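Local coordinates for protein AxyAgu115A (Amphibacillus xylanus NBRC 15112, PDB 6NPS) that acts as a family GH115 alpha-glucuronidase, probably hydrolysing glucuronic acid side groups from arabinoglucuronoxylan, at residues Asn37-Asp42 against Phe128-Lys133; Leu134-Leu139 against Val145-Lys150; Gln457-Ser462 against Asp483-Gln488; Glu491-Gly496 against Phe568-Tyr573. The protein carries 3 engineered substitutions. All blocks are in the same frame, centred on the assembly; numbering follows the deposited sequence.

Interaction 1 of 4, residues Asn37-Asp42 against Phe128-Lys133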
loop_
_atom_site.group_PDB
_atom_site.type_symbol
_atom_site.label_atom_id
_atom_site.label_comp_id
_atom_site.label_asym_id
_atom_site.label_seq_id
_atom_site.Cartn_x
_atom_site.Cartn_y
_atom_site.Cartn_z
ATOM N N ASN A 37 3.199 59.762 19.614
ATOM C CA ASN A 37 3.328 59.110 20.925
ATOM C C ASN A 37 3.931 57.709 20.836
ATOM O O ASN A 37 4.656 57.289 21.748
ATOM C CB ASN A 37 1.975 59.041 21.615
ATOM C CG ASN A 37 1.534 60.385 22.116
ATOM O OD1 ASN A 37 2.366 61.241 22.455
ATOM N ND2 ASN A 37 0.220 60.607 22.140
ATOM N N LYS A 38 3.629 56.954 19.776
ATOM C CA LYS A 38 4.279 55.663 19.603
ATOM C C LYS A 38 5.772 55.833 19.377
ATOM O O LYS A 38 6.579 55.060 19.902
ATOM C CB LYS A 38 3.645 54.922 18.436
ATOM C CG LYS A 38 2.165 54.584 18.696
ATOM C CD LYS A 38 1.667 53.551 17.700
ATOM C CE LYS A 38 0.179 53.228 17.889
ATOM N NZ LYS A 38 -0.133 52.625 19.218
ATOM N N VAL A 39 6.161 56.846 18.596
ATOM C CA VAL A 39 7.580 57.059 18.353
ATOM C C VAL A 39 8.298 57.515 19.630
ATOM O O VAL A 39 9.466 57.155 19.854
ATOM C CB VAL A 39 7.743 58.036 17.172
ATOM C CG1 VAL A 39 9.179 58.455 17.031
ATOM C CG2 VAL A 39 7.254 57.361 15.881
ATOM N N MET A 40 7.632 58.294 20.484
ATOM C CA MET A 40 8.205 58.637 21.786
ATOM C C MET A 40 8.436 57.396 22.619
ATOM O O MET A 40 9.408 57.324 23.388
ATOM C CB MET A 40 7.306 59.594 22.556
ATOM C CG MET A 40 7.206 60.971 21.912
ATOM S SD MET A 40 6.473 62.233 22.982
ATOM C CE MET A 40 5.457 61.213 24.061
ATOM N N HIS A 41 7.548 56.410 22.500
ATOM C CA HIS A 41 7.811 55.167 23.205
ATOM C C HIS A 41 9.028 54.452 22.612
ATOM O O HIS A 41 9.827 53.886 23.354
ATOM C CB HIS A 41 6.576 54.265 23.203
ATOM C CG HIS A 41 6.778 53.027 24.004
ATOM N ND1 HIS A 41 7.061 51.808 23.425
ATOM C CD2 HIS A 41 6.851 52.837 25.344
ATOM C CE1 HIS A 41 7.253 50.907 24.375
ATOM N NE2 HIS A 41 7.128 51.506 25.549
ATOM N N ASP A 42 9.207 54.507 21.283
ATOM C CA ASP A 42 10.418 53.966 20.665
ATOM C C ASP A 42 11.678 54.673 21.188
ATOM O O ASP A 42 12.698 54.023 21.454
ATOM C CB ASP A 42 10.325 54.075 19.138
ATOM C CG ASP A 42 9.126 53.288 18.531
ATOM O OD1 ASP A 42 8.437 52.520 19.250
ATOM O OD2 ASP A 42 8.865 53.463 17.319
ATOM N N PHE A 128 7.803 57.350 11.557
ATOM C CA PHE A 128 8.407 56.036 11.695
ATOM C C PHE A 128 9.789 55.974 11.041
ATOM O O PHE A 128 10.588 55.098 11.387
ATOM C CB PHE A 128 7.471 54.989 11.103
ATOM C CG PHE A 128 6.282 54.657 11.989
ATOM C CD1 PHE A 128 6.422 54.591 13.381
ATOM C CD2 PHE A 128 5.029 54.398 11.432
ATOM C CE1 PHE A 128 5.332 54.233 14.205
ATOM C CE2 PHE A 128 3.942 54.046 12.244
ATOM C CZ PHE A 128 4.100 53.953 13.631
ATOM N N HIS A 129 10.098 56.877 10.109
ATOM C CA HIS A 129 11.474 56.963 9.612
ATOM C C HIS A 129 12.427 57.344 10.741
ATOM O O HIS A 129 13.541 56.807 10.832
ATOM C CB HIS A 129 11.553 57.969 8.461
ATOM C CG HIS A 129 12.814 57.890 7.665
ATOM N ND1 HIS A 129 13.054 56.898 6.736
ATOM C CD2 HIS A 129 13.901 58.703 7.640
ATOM C CE1 HIS A 129 14.233 57.104 6.174
ATOM N NE2 HIS A 129 14.773 58.185 6.714
ATOM N N LEU A 130 12.008 58.252 11.630
ATOM C CA LEU A 130 12.839 58.528 12.801
ATOM C C LEU A 130 13.053 57.252 13.605
ATOM O O LEU A 130 14.185 56.915 13.987
ATOM C CB LEU A 130 12.192 59.612 13.672
ATOM C CG LEU A 130 12.844 59.795 15.058
ATOM C CD1 LEU A 130 14.396 60.008 14.963
ATOM C CD2 LEU A 130 12.180 60.972 15.837
ATOM N N SER A 131 11.965 56.506 13.830
ATOM C CA SER A 131 12.033 55.219 14.529
ATOM C C SER A 131 13.040 54.272 13.881
ATOM O O SER A 131 13.867 53.644 14.572
ATOM C CB SER A 131 10.619 54.629 14.527
ATOM O OG SER A 131 10.416 53.837 15.664
ATOM N N GLU A 132 13.027 54.230 12.548
ATOM C CA GLU A 132 13.957 53.396 11.785
ATOM C C GLU A 132 15.420 53.816 11.982
ATOM O O GLU A 132 16.292 52.964 12.152
ATOM C CB GLU A 132 13.600 53.421 10.298
ATOM C CG GLU A 132 14.531 52.598 9.422
ATOM C CD GLU A 132 14.200 52.718 7.946
ATOM O OE1 GLU A 132 13.028 52.997 7.620
ATOM O OE2 GLU A 132 15.113 52.531 7.114
ATOM N N LYS A 133 15.689 55.122 11.958
ATOM C CA LYS A 133 17.043 55.620 12.194
ATOM C C LYS A 133 17.511 55.397 13.629
ATOM O O LYS A 133 18.718 55.303 13.873
ATOM C CB LYS A 133 17.109 57.087 11.820
ATOM C CG LYS A 133 17.370 57.168 10.363
ATOM C CD LYS A 133 17.377 58.535 9.822
ATOM C CE LYS A 133 18.175 58.472 8.548
ATOM N NZ LYS A 133 19.521 57.801 8.731
#
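Val39 meets the neighbouring helix with both of its methyl groups, each directed at a different residue. CG2 approaches the Phe128 ring obliquely at the ortho and meta carbons of one side, 3.8 Å from CD1 and 4.0 Å from CE1. The other branch, CG1, reaches Leu130 at CD2, 4.1 Å away. The torsion explains this division: with chi1 at 171°, CG1 stands anti to the backbone N and CG2 anti to the carbonyl carbon, which turns CG2 to the Phe128 ring and CG1 to Leu130.

The backbones bear out a side-by-side pairing. Axes of the short segments 37-42 and 128-133 pass 9.6 Å apart at an angle of only 8°, and the nearest CA atoms, those of Val39 and Ser131, are 6.2 Å apart. These are parallel helices of an alpha/beta unit in the N-terminal part of the chain: helix 120-133 lies on the mixed sheet formed by strands 64-69, 97-106, 109-117 and 160-162, and Leu130 touches Phe99, Leu113 and Ile115 of that sheet. Besides Val39, the Phe128 side chain touches Leu206 and Arg207 of helix 195-207.

One turn on from Val39, Asp42 directs its carboxylate to the Ser131 side chain. The modelled approach of OD2 to OG is too short to be trusted, and the nature of that pair is left doubtful. Better defined is the salt bridge from Asp42 OD2 to Arg207 NH1, which gives this buried carboxylate a cationic partner and probably keeps it ionised.

Interaction 2 of 4, residues Leu134-Leu139 against Val145-Lys150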
loop_
_atom_site.group_PDB
_atom_site.type_symbol
_atom_site.label_atom_id
_atom_site.label_comp_id
_atom_site.label_asym_id
_atom_site.label_seq_id
_atom_site.Cartn_x
_atom_site.Cartn_y
_atom_site.Cartn_z
ATOM N N LEU A 134 16.597 55.309 14.581
ATOM C CA LEU A 134 16.984 54.932 15.927
ATOM C C LEU A 134 17.139 53.439 16.075
ATOM O O LEU A 134 17.422 52.991 17.190
ATOM C CB LEU A 134 15.968 55.411 16.944
ATOM C CG LEU A 134 15.855 56.934 16.969
ATOM C CD1 LEU A 134 14.760 57.353 17.917
ATOM C CD2 LEU A 134 17.178 57.467 17.397
ATOM N N GLY A 135 16.961 52.669 14.996
ATOM C CA GLY A 135 17.197 51.232 15.058
ATOM C C GLY A 135 15.991 50.411 15.475
ATOM O O GLY A 135 16.147 49.247 15.849
ATOM N N VAL A 136 14.795 50.973 15.417
ATOM C CA VAL A 136 13.612 50.279 15.898
ATOM C C VAL A 136 12.960 49.540 14.736
ATOM O O VAL A 136 12.674 50.123 13.685
ATOM C CB VAL A 136 12.644 51.264 16.564
ATOM C CG1 VAL A 136 11.349 50.557 17.011
ATOM C CG2 VAL A 136 13.358 51.948 17.729
ATOM N N SER A 137 12.727 48.254 14.929
ATOM C CA SER A 137 12.139 47.446 13.884
ATOM C C SER A 137 10.644 47.731 13.731
ATOM O O SER A 137 9.963 48.038 14.711
ATOM C CB SER A 137 12.348 45.961 14.215
ATOM O OG SER A 137 11.568 45.179 13.339
ATOM N N PRO A 138 10.103 47.603 12.516
ATOM C CA PRO A 138 8.637 47.648 12.336
ATOM C C PRO A 138 7.875 46.618 13.158
ATOM O O PRO A 138 6.658 46.741 13.312
ATOM C CB PRO A 138 8.454 47.354 10.837
ATOM C CG PRO A 138 9.763 47.597 10.211
ATOM C CD PRO A 138 10.832 47.413 11.245
ATOM N N LEU A 139 8.542 45.566 13.592
ATOM C CA LEU A 139 7.980 44.489 14.398
ATOM C C LEU A 139 8.199 44.697 15.887
ATOM O O LEU A 139 7.942 43.772 16.672
ATOM C CB LEU A 139 8.589 43.144 13.979
ATOM C CG LEU A 139 8.694 42.934 12.463
ATOM C CD1 LEU A 139 9.413 41.625 12.133
ATOM C CD2 LEU A 139 7.292 42.976 11.849
ATOM N N VAL A 145 10.268 42.784 19.136
ATOM C CA VAL A 145 11.671 42.968 18.771
ATOM C C VAL A 145 12.171 44.223 19.488
ATOM O O VAL A 145 11.905 45.340 19.058
ATOM C CB VAL A 145 11.847 43.069 17.254
ATOM C CG1 VAL A 145 13.342 43.267 16.896
ATOM C CG2 VAL A 145 11.275 41.802 16.603
ATOM N N LEU A 146 12.942 44.041 20.567
ATOM C CA LEU A 146 13.472 45.195 21.313
ATOM C C LEU A 146 14.662 45.819 20.585
ATOM O O LEU A 146 15.570 45.101 20.162
ATOM C CB LEU A 146 13.909 44.776 22.707
ATOM C CG LEU A 146 12.765 44.370 23.629
ATOM C CD1 LEU A 146 13.331 43.814 24.928
ATOM C CD2 LEU A 146 11.826 45.543 23.881
ATOM N N PRO A 147 14.722 47.140 20.453
ATOM C CA PRO A 147 15.863 47.741 19.760
ATOM C C PRO A 147 17.119 47.731 20.616
ATOM O O PRO A 147 17.062 47.707 21.847
ATOM C CB PRO A 147 15.386 49.172 19.471
ATOM C CG PRO A 147 14.388 49.460 20.488
ATOM C CD PRO A 147 13.707 48.143 20.819
ATOM N N ALA A 148 18.270 47.739 19.947
ATOM C CA ALA A 148 19.525 47.917 20.675
ATOM C C ALA A 148 19.527 49.244 21.435
ATOM O O ALA A 148 19.053 50.263 20.935
ATOM C CB ALA A 148 20.710 47.868 19.715
ATOM N N ARG A 149 20.002 49.206 22.681
ATOM C CA ARG A 149 20.127 50.407 23.503
ATOM C C ARG A 149 21.211 51.348 22.957
ATOM O O ARG A 149 22.232 50.903 22.422
ATOM C CB ARG A 149 20.442 50.010 24.950
ATOM C CG ARG A 149 19.295 49.247 25.600
ATOM C CD ARG A 149 18.096 50.190 25.896
ATOM N NE ARG A 149 18.551 51.303 26.718
ATOM C CZ ARG A 149 18.513 51.315 28.047
ATOM N NH1 ARG A 149 18.002 50.284 28.712
ATOM N NH2 ARG A 149 18.982 52.363 28.710
ATOM N N LYS A 150 20.970 52.662 23.080
ATOM C CA LYS A 150 21.900 53.710 22.667
ATOM C C LYS A 150 22.081 54.706 23.803
ATOM O O LYS A 150 21.138 55.022 24.532
ATOM C CB LYS A 150 21.390 54.527 21.457
ATOM C CG LYS A 150 21.499 53.944 20.060
ATOM C CD LYS A 150 20.715 54.872 19.144
ATOM C CE LYS A 150 21.168 54.816 17.717
ATOM N NZ LYS A 150 21.187 53.416 17.244
HETATM O O HOH W 1 18.944 50.925 18.524
HETATM O O HOH W 2 18.085 47.887 17.150
HETATM O O HOH W 3 13.512 47.069 17.293
#
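Val145 faces Ser137 and Leu139 across two loop segments that run in nearly opposite directions, 171° apart. Segment 134-139 opens with a Schellman motif that closes helix 120-133, Gly135 being its positive-phi residue, and continues into an ST turn in which Leu139 N donates to Ser137 OG, an oxygen also hydrogen-bonded to Gln493 OE1 of helix 482-494. Along segment 145-150, Val145 comes first. Its CG1, placed anti to the backbone N at chi1 180°, touches Ser137 CB at 3.9 Å, while CG2 lies 4.0 Å from Leu139 CB. The Val145 carbonyl O accepts from a water that also takes the Ser137 N-H, so the backbones are joined through solvent here.

Pro147 follows, lying side by side with Val136 and pointing the same way; its CB is 3.9 Å from Val136 CG2 and also 3.7 Å from the Gly135 carbonyl O. Ala148 contributes backbone alone: its N-H donates to a water bound to Gly135 O, and its O accepts from another that bridges to Leu134 O. Lys150, whose backbone pairs with Val46 of helix 30-47, ends the segment. Its chain bends at chi4, 52°, bringing NZ within 3.8 Å of Leu134 O, too far for a hydrogen bond.

Interaction 3 of 4, residues Gln457-Ser462 against Asp483-Gln488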
loop_
_atom_site.group_PDB
_atom_site.type_symbol
_atom_site.label_atom_id
_atom_site.label_comp_id
_atom_site.label_asym_id
_atom_site.label_seq_id
_atom_site.Cartn_x
_atom_site.Cartn_y
_atom_site.Cartn_z
ATOM N N GLN A 457 4.257 35.131 9.146
ATOM C CA GLN A 457 4.351 35.723 7.813
ATOM C C GLN A 457 5.137 37.036 7.781
ATOM O O GLN A 457 5.085 37.734 6.769
ATOM C CB GLN A 457 2.946 35.952 7.223
ATOM C CG GLN A 457 2.015 34.744 7.297
ATOM C CD GLN A 457 2.470 33.602 6.390
ATOM O OE1 GLN A 457 3.336 33.785 5.538
ATOM N NE2 GLN A 457 1.892 32.429 6.574
ATOM N N GLU A 458 5.886 37.368 8.831
ATOM C CA GLU A 458 6.468 38.707 8.927
ATOM C C GLU A 458 7.536 38.950 7.863
ATOM O O GLU A 458 7.598 40.041 7.302
ATOM C CB GLU A 458 7.051 38.949 10.322
ATOM C CG GLU A 458 6.026 38.945 11.458
ATOM C CD GLU A 458 5.729 37.534 11.999
ATOM O OE1 GLU A 458 6.327 36.548 11.498
ATOM O OE2 GLU A 458 4.889 37.415 12.925
ATOM N N LEU A 459 8.392 37.956 7.556
ATOM C CA LEU A 459 9.398 38.205 6.516
ATOM C C LEU A 459 8.764 38.407 5.140
ATOM O O LEU A 459 9.049 39.428 4.494
ATOM C CB LEU A 459 10.428 37.061 6.487
ATOM C CG LEU A 459 11.397 37.089 5.298
ATOM C CD1 LEU A 459 12.344 38.262 5.493
ATOM C CD2 LEU A 459 12.209 35.804 5.179
ATOM N N PRO A 460 7.906 37.511 4.631
ATOM C CA PRO A 460 7.345 37.760 3.291
ATOM C C PRO A 460 6.363 38.938 3.250
ATOM O O PRO A 460 6.264 39.594 2.202
ATOM C CB PRO A 460 6.677 36.428 2.930
ATOM C CG PRO A 460 6.391 35.772 4.212
ATOM C CD PRO A 460 7.497 36.215 5.172
ATOM N N LEU A 461 5.682 39.251 4.353
ATOM C CA LEU A 461 4.844 40.454 4.386
ATOM C C LEU A 461 5.698 41.718 4.326
ATOM O O LEU A 461 5.360 42.679 3.630
ATOM C CB LEU A 461 3.951 40.446 5.645
ATOM C CG LEU A 461 3.088 41.731 5.834
ATOM C CD1 LEU A 461 2.153 41.891 4.634
ATOM C CD2 LEU A 461 2.310 41.700 7.167
ATOM N N SER A 462 6.801 41.751 5.078
ATOM C CA SER A 462 7.704 42.896 5.011
ATOM C C SER A 462 8.199 43.087 3.574
ATOM O O SER A 462 8.228 44.208 3.052
ATOM C CB SER A 462 8.882 42.688 5.986
ATOM O OG SER A 462 8.505 42.686 7.365
ATOM N N ASP A 483 18.035 37.689 -1.467
ATOM C CA ASP A 483 19.003 37.328 -0.433
ATOM C C ASP A 483 19.489 38.563 0.313
ATOM O O ASP A 483 19.604 38.546 1.543
ATOM C CB ASP A 483 20.211 36.601 -1.035
ATOM C CG ASP A 483 19.918 35.152 -1.388
ATOM O OD1 ASP A 483 18.775 34.678 -1.157
ATOM O OD2 ASP A 483 20.847 34.484 -1.908
ATOM N N ASP A 484 19.875 39.609 -0.422
ATOM C CA ASP A 484 20.209 40.886 0.212
ATOM C C ASP A 484 19.047 41.435 1.041
ATOM O O ASP A 484 19.262 41.972 2.138
ATOM C CB ASP A 484 20.631 41.907 -0.840
ATOM C CG ASP A 484 22.027 41.629 -1.384
ATOM O OD1 ASP A 484 22.747 40.771 -0.813
ATOM O OD2 ASP A 484 22.400 42.263 -2.392
ATOM N N TYR A 485 17.810 41.328 0.538
ATOM C CA TYR A 485 16.669 41.778 1.344
ATOM C C TYR A 485 16.617 41.006 2.656
ATOM O O TYR A 485 16.459 41.591 3.737
ATOM C CB TYR A 485 15.329 41.587 0.613
ATOM C CG TYR A 485 14.197 42.148 1.478
ATOM C CD1 TYR A 485 13.844 43.473 1.384
ATOM C CD2 TYR A 485 13.533 41.343 2.433
ATOM C CE1 TYR A 485 12.826 44.029 2.202
ATOM C CE2 TYR A 485 12.544 41.864 3.246
ATOM C CZ TYR A 485 12.191 43.204 3.125
ATOM O OH TYR A 485 11.210 43.723 3.921
ATOM N N THR A 486 16.772 39.678 2.576
ATOM C CA THR A 486 16.687 38.852 3.776
ATOM C C THR A 486 17.746 39.274 4.770
ATOM O O THR A 486 17.459 39.467 5.960
ATOM C CB THR A 486 16.824 37.373 3.391
ATOM O OG1 THR A 486 15.844 37.083 2.395
ATOM C CG2 THR A 486 16.594 36.410 4.577
ATOM N N LYS A 487 18.977 39.493 4.287
ATOM C CA LYS A 487 20.044 39.856 5.203
ATOM C C LYS A 487 19.778 41.206 5.828
ATOM O O LYS A 487 20.071 41.413 7.007
ATOM C CB LYS A 487 21.391 39.855 4.478
ATOM C CG LYS A 487 21.759 38.450 4.000
ATOM C CD LYS A 487 23.142 38.484 3.318
ATOM C CE LYS A 487 23.771 37.092 3.331
ATOM N NZ LYS A 487 23.746 36.406 2.017
ATOM N N GLN A 488 19.267 42.157 5.044
ATOM C CA GLN A 488 18.893 43.441 5.630
ATOM C C GLN A 488 17.758 43.287 6.636
ATOM O O GLN A 488 17.704 44.014 7.654
ATOM C CB GLN A 488 18.498 44.436 4.523
ATOM C CG GLN A 488 19.756 44.947 3.815
ATOM C CD GLN A 488 19.491 45.865 2.629
ATOM O OE1 GLN A 488 18.646 46.763 2.686
ATOM N NE2 GLN A 488 20.240 45.651 1.549
#
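This is a buried helix-helix contact, made where helix 458-469, which follows the last strand of the eight-stranded parallel sheet of the TIM-barrel-type domain, crosses helix 482-494. The short segments are inclined at 118° with axes 11.0 Å apart, so that the Tyr485 side chain has to reach far to touch Ser462. Its chi1 of -177° sets CG anti to the backbone N and extends the ring across the gap. The ring edge meets Leu459, CE2 lying 4.3 Å from CD1 near the ring plane. The hydroxyl ends against the backbone of Ser462, OH being 3.1 Å from C and 3.3 Å from CB, without bonding to it; its hydrogen bond is to Asp466 OD2. Ser462 instead turns OG back to Glu458 O, 2.8 Å away. That carbonyl also receives Ser462 N, the two donors arriving from opposite faces of its plane.

A leucine in place of Tyr485 would probably leave Asp466 OD2 without this hydroxyl partner and open a gap beside Ser462.

Around the pair, Phe463 and Trp474 meet the Tyr485 ring edge-to-face, Leu428 of helix 428-440 touches both Tyr485 and Thr486, and Phe507 of helix 500-519 packs on Thr486.

Interaction 4 of 4, residues Glu491-Gly496 against Phe568-Tyr573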
loop_
_atom_site.group_PDB
_atom_site.type_symbol
_atom_site.label_atom_id
_atom_site.label_comp_id
_atom_site.label_asym_id
_atom_site.label_seq_id
_atom_site.Cartn_x
_atom_site.Cartn_y
_atom_site.Cartn_z
ATOM N N GLU A 491 19.288 42.011 9.860
ATOM C CA GLU A 491 19.964 43.095 10.569
ATOM C C GLU A 491 18.967 43.973 11.317
ATOM O O GLU A 491 19.232 44.419 12.445
ATOM C CB GLU A 491 20.758 43.941 9.575
ATOM C CG GLU A 491 21.733 44.893 10.230
ATOM C CD GLU A 491 22.887 44.150 10.861
ATOM O OE1 GLU A 491 23.415 44.607 11.903
ATOM O OE2 GLU A 491 23.252 43.091 10.311
ATOM N N GLN A 492 17.820 44.239 10.688
ATOM C CA GLN A 492 16.779 45.080 11.281
ATOM C C GLN A 492 16.194 44.449 12.543
ATOM O O GLN A 492 15.914 45.149 13.519
ATOM C CB GLN A 492 15.700 45.322 10.229
ATOM C CG GLN A 492 14.550 46.225 10.594
ATOM C CD GLN A 492 13.625 46.421 9.377
ATOM O OE1 GLN A 492 12.929 45.486 8.947
ATOM N NE2 GLN A 492 13.655 47.616 8.796
ATOM N N GLN A 493 16.004 43.122 12.556
ATOM C CA GLN A 493 15.510 42.466 13.762
ATOM C C GLN A 493 16.603 42.181 14.796
ATOM O O GLN A 493 16.306 42.148 15.989
ATOM C CB GLN A 493 14.827 41.140 13.435
ATOM C CG GLN A 493 13.950 41.111 12.217
ATOM C CD GLN A 493 13.071 42.323 12.084
ATOM O OE1 GLN A 493 12.560 42.838 13.082
ATOM N NE2 GLN A 493 12.896 42.804 10.843
ATOM N N PHE A 494 17.849 41.909 14.382
ATOM C CA PHE A 494 18.812 41.300 15.299
ATOM C C PHE A 494 20.107 42.104 15.453
ATOM O O PHE A 494 21.079 41.589 16.017
ATOM C CB PHE A 494 19.115 39.872 14.864
ATOM C CG PHE A 494 17.927 38.974 14.971
ATOM C CD1 PHE A 494 17.335 38.744 16.209
ATOM C CD2 PHE A 494 17.368 38.389 13.849
ATOM C CE1 PHE A 494 16.192 37.929 16.315
ATOM C CE2 PHE A 494 16.204 37.572 13.960
ATOM C CZ PHE A 494 15.637 37.360 15.190
ATOM N N ALA A 495 20.130 43.364 15.010
ATOM C CA ALA A 495 21.285 44.220 15.264
ATOM C C ALA A 495 21.591 44.247 16.754
ATOM O O ALA A 495 20.698 44.450 17.578
ATOM C CB ALA A 495 21.017 45.640 14.764
ATOM N N GLY A 496 22.852 44.010 17.106
ATOM C CA GLY A 496 23.225 44.019 18.502
ATOM C C GLY A 496 22.891 42.753 19.255
ATOM O O GLY A 496 23.373 42.579 20.381
ATOM N N PHE A 568 12.673 33.341 18.865
ATOM C CA PHE A 568 11.758 32.204 18.824
ATOM C C PHE A 568 10.611 32.436 17.836
ATOM O O PHE A 568 10.303 31.577 17.006
ATOM C CB PHE A 568 11.188 31.949 20.228
ATOM C CG PHE A 568 10.416 30.666 20.315
ATOM C CD1 PHE A 568 11.040 29.500 20.746
ATOM C CD2 PHE A 568 9.085 30.605 19.936
ATOM C CE1 PHE A 568 10.339 28.297 20.802
ATOM C CE2 PHE A 568 8.390 29.405 19.969
ATOM C CZ PHE A 568 9.022 28.250 20.414
ATOM N N ALA A 569 9.939 33.586 17.935
ATOM C CA ALA A 569 8.769 33.812 17.096
ATOM C C ALA A 569 9.134 34.047 15.634
ATOM O O ALA A 569 8.384 33.637 14.744
ATOM C CB ALA A 569 7.968 34.997 17.633
ATOM N N LEU A 570 10.289 34.653 15.356
ATOM C CA LEU A 570 10.637 34.998 13.985
ATOM C C LEU A 570 11.476 33.931 13.288
ATOM O O LEU A 570 11.462 33.860 12.050
ATOM C CB LEU A 570 11.402 36.340 13.954
ATOM C CG LEU A 570 10.586 37.596 14.373
ATOM C CD1 LEU A 570 11.411 38.891 14.362
ATOM C CD2 LEU A 570 9.318 37.789 13.520
ATOM N N VAL A 571 12.284 33.165 14.024
ATOM C CA VAL A 571 13.230 32.279 13.347
ATOM C C VAL A 571 13.034 30.836 13.829
ATOM O O VAL A 571 12.816 29.918 13.035
ATOM C CB VAL A 571 14.674 32.757 13.581
ATOM C CG1 VAL A 571 15.655 31.807 12.894
ATOM C CG2 VAL A 571 14.825 34.196 13.080
ATOM N N TYR A 572 13.117 30.622 15.140
ATOM C CA TYR A 572 13.162 29.256 15.644
ATOM C C TYR A 572 11.846 28.515 15.393
ATOM O O TYR A 572 11.844 27.389 14.890
ATOM C CB TYR A 572 13.504 29.283 17.142
ATOM C CG TYR A 572 13.737 27.908 17.741
ATOM C CD1 TYR A 572 14.997 27.293 17.656
ATOM C CD2 TYR A 572 12.709 27.237 18.403
ATOM C CE1 TYR A 572 15.202 26.022 18.224
ATOM C CE2 TYR A 572 12.899 25.983 18.963
ATOM C CZ TYR A 572 14.145 25.390 18.877
ATOM O OH TYR A 572 14.332 24.159 19.432
ATOM N N TYR A 573 10.710 29.112 15.770
ATOM C CA TYR A 573 9.439 28.401 15.612
ATOM C C TYR A 573 9.112 28.104 14.139
ATOM O O TYR A 573 8.825 26.940 13.819
ATOM C CB TYR A 573 8.334 29.212 16.321
ATOM C CG TYR A 573 6.954 28.669 16.034
ATOM C CD1 TYR A 573 6.561 27.439 16.537
ATOM C CD2 TYR A 573 6.052 29.375 15.244
ATOM C CE1 TYR A 573 5.291 26.917 16.268
ATOM C CE2 TYR A 573 4.787 28.875 14.978
ATOM C CZ TYR A 573 4.430 27.634 15.473
ATOM O OH TYR A 573 3.197 27.112 15.193
#
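Phe494 against Val571, with Gln493 against Leu570 beside them, makes the two apolar contacts that join helices 482-494 and 564-596. Phe494 brings the CE2-CZ side of its ring obliquely to Val571 CG2, with CE2 at 3.8 Å and CZ at 3.9 Å. Gln493 uses the aliphatic part of its side chain: CG lies 4.0 Å from Leu570 CD1, and the two side chains cross at about a right angle. The same glutamine also covers a face of its neighbour's ring, its CB standing 3.7 Å above the Phe494 plane, offset toward the rim. Beyond the segments, Phe498 meets the Phe494 ring, while Val506 and Leu509 of helix 500-519 pack on Val571.

Polar bonding is directed elsewhere. Gln493 bends at chi2, -43°, so its amide turns off the line of the methylene chain while CG stays against Leu570. Its OE1 is hydrogen-bonded to Ser137 OG; NE2 makes weaker bonds, to Gln492 OE1 and to Trp489 O.

Backbone bonding identifies the local irregularity. Tyr573 N donates to Phe568 O at 2.8 Å, five residues back instead of the usual four, and Val571, with phi at -125°, lies inside the widened turn. Leu570 and Val571 therefore present their side chains from a pi-type turn, the pi-bulge by which an alpha-helix accommodates one extra residue.

All four contacts are largely buried; interaction 2 alone includes an exposed residue, Gly135, with Lys150 partly exposed at the same end. Interactions 1, 3 and 4 join helices, whereas interaction 2 joins loops and relies on bridging waters as well as apolar contact. Interaction 1 runs directly into interaction 2, where Ser131 O probably accepts from Val136 N. Interaction 2 in turn meets interaction 4 through Ser137 and Gln493, and touches interaction 3 where Leu139 packs on Glu458. Helix 482-494 serves interactions 3 and 4 with different turns: a tyrosine against a leucine and the helix backbone in the former, mainly hydrocarbon contacts in the latter. Interaction 1 lies farthest from the chain centre, interaction 3 nearest.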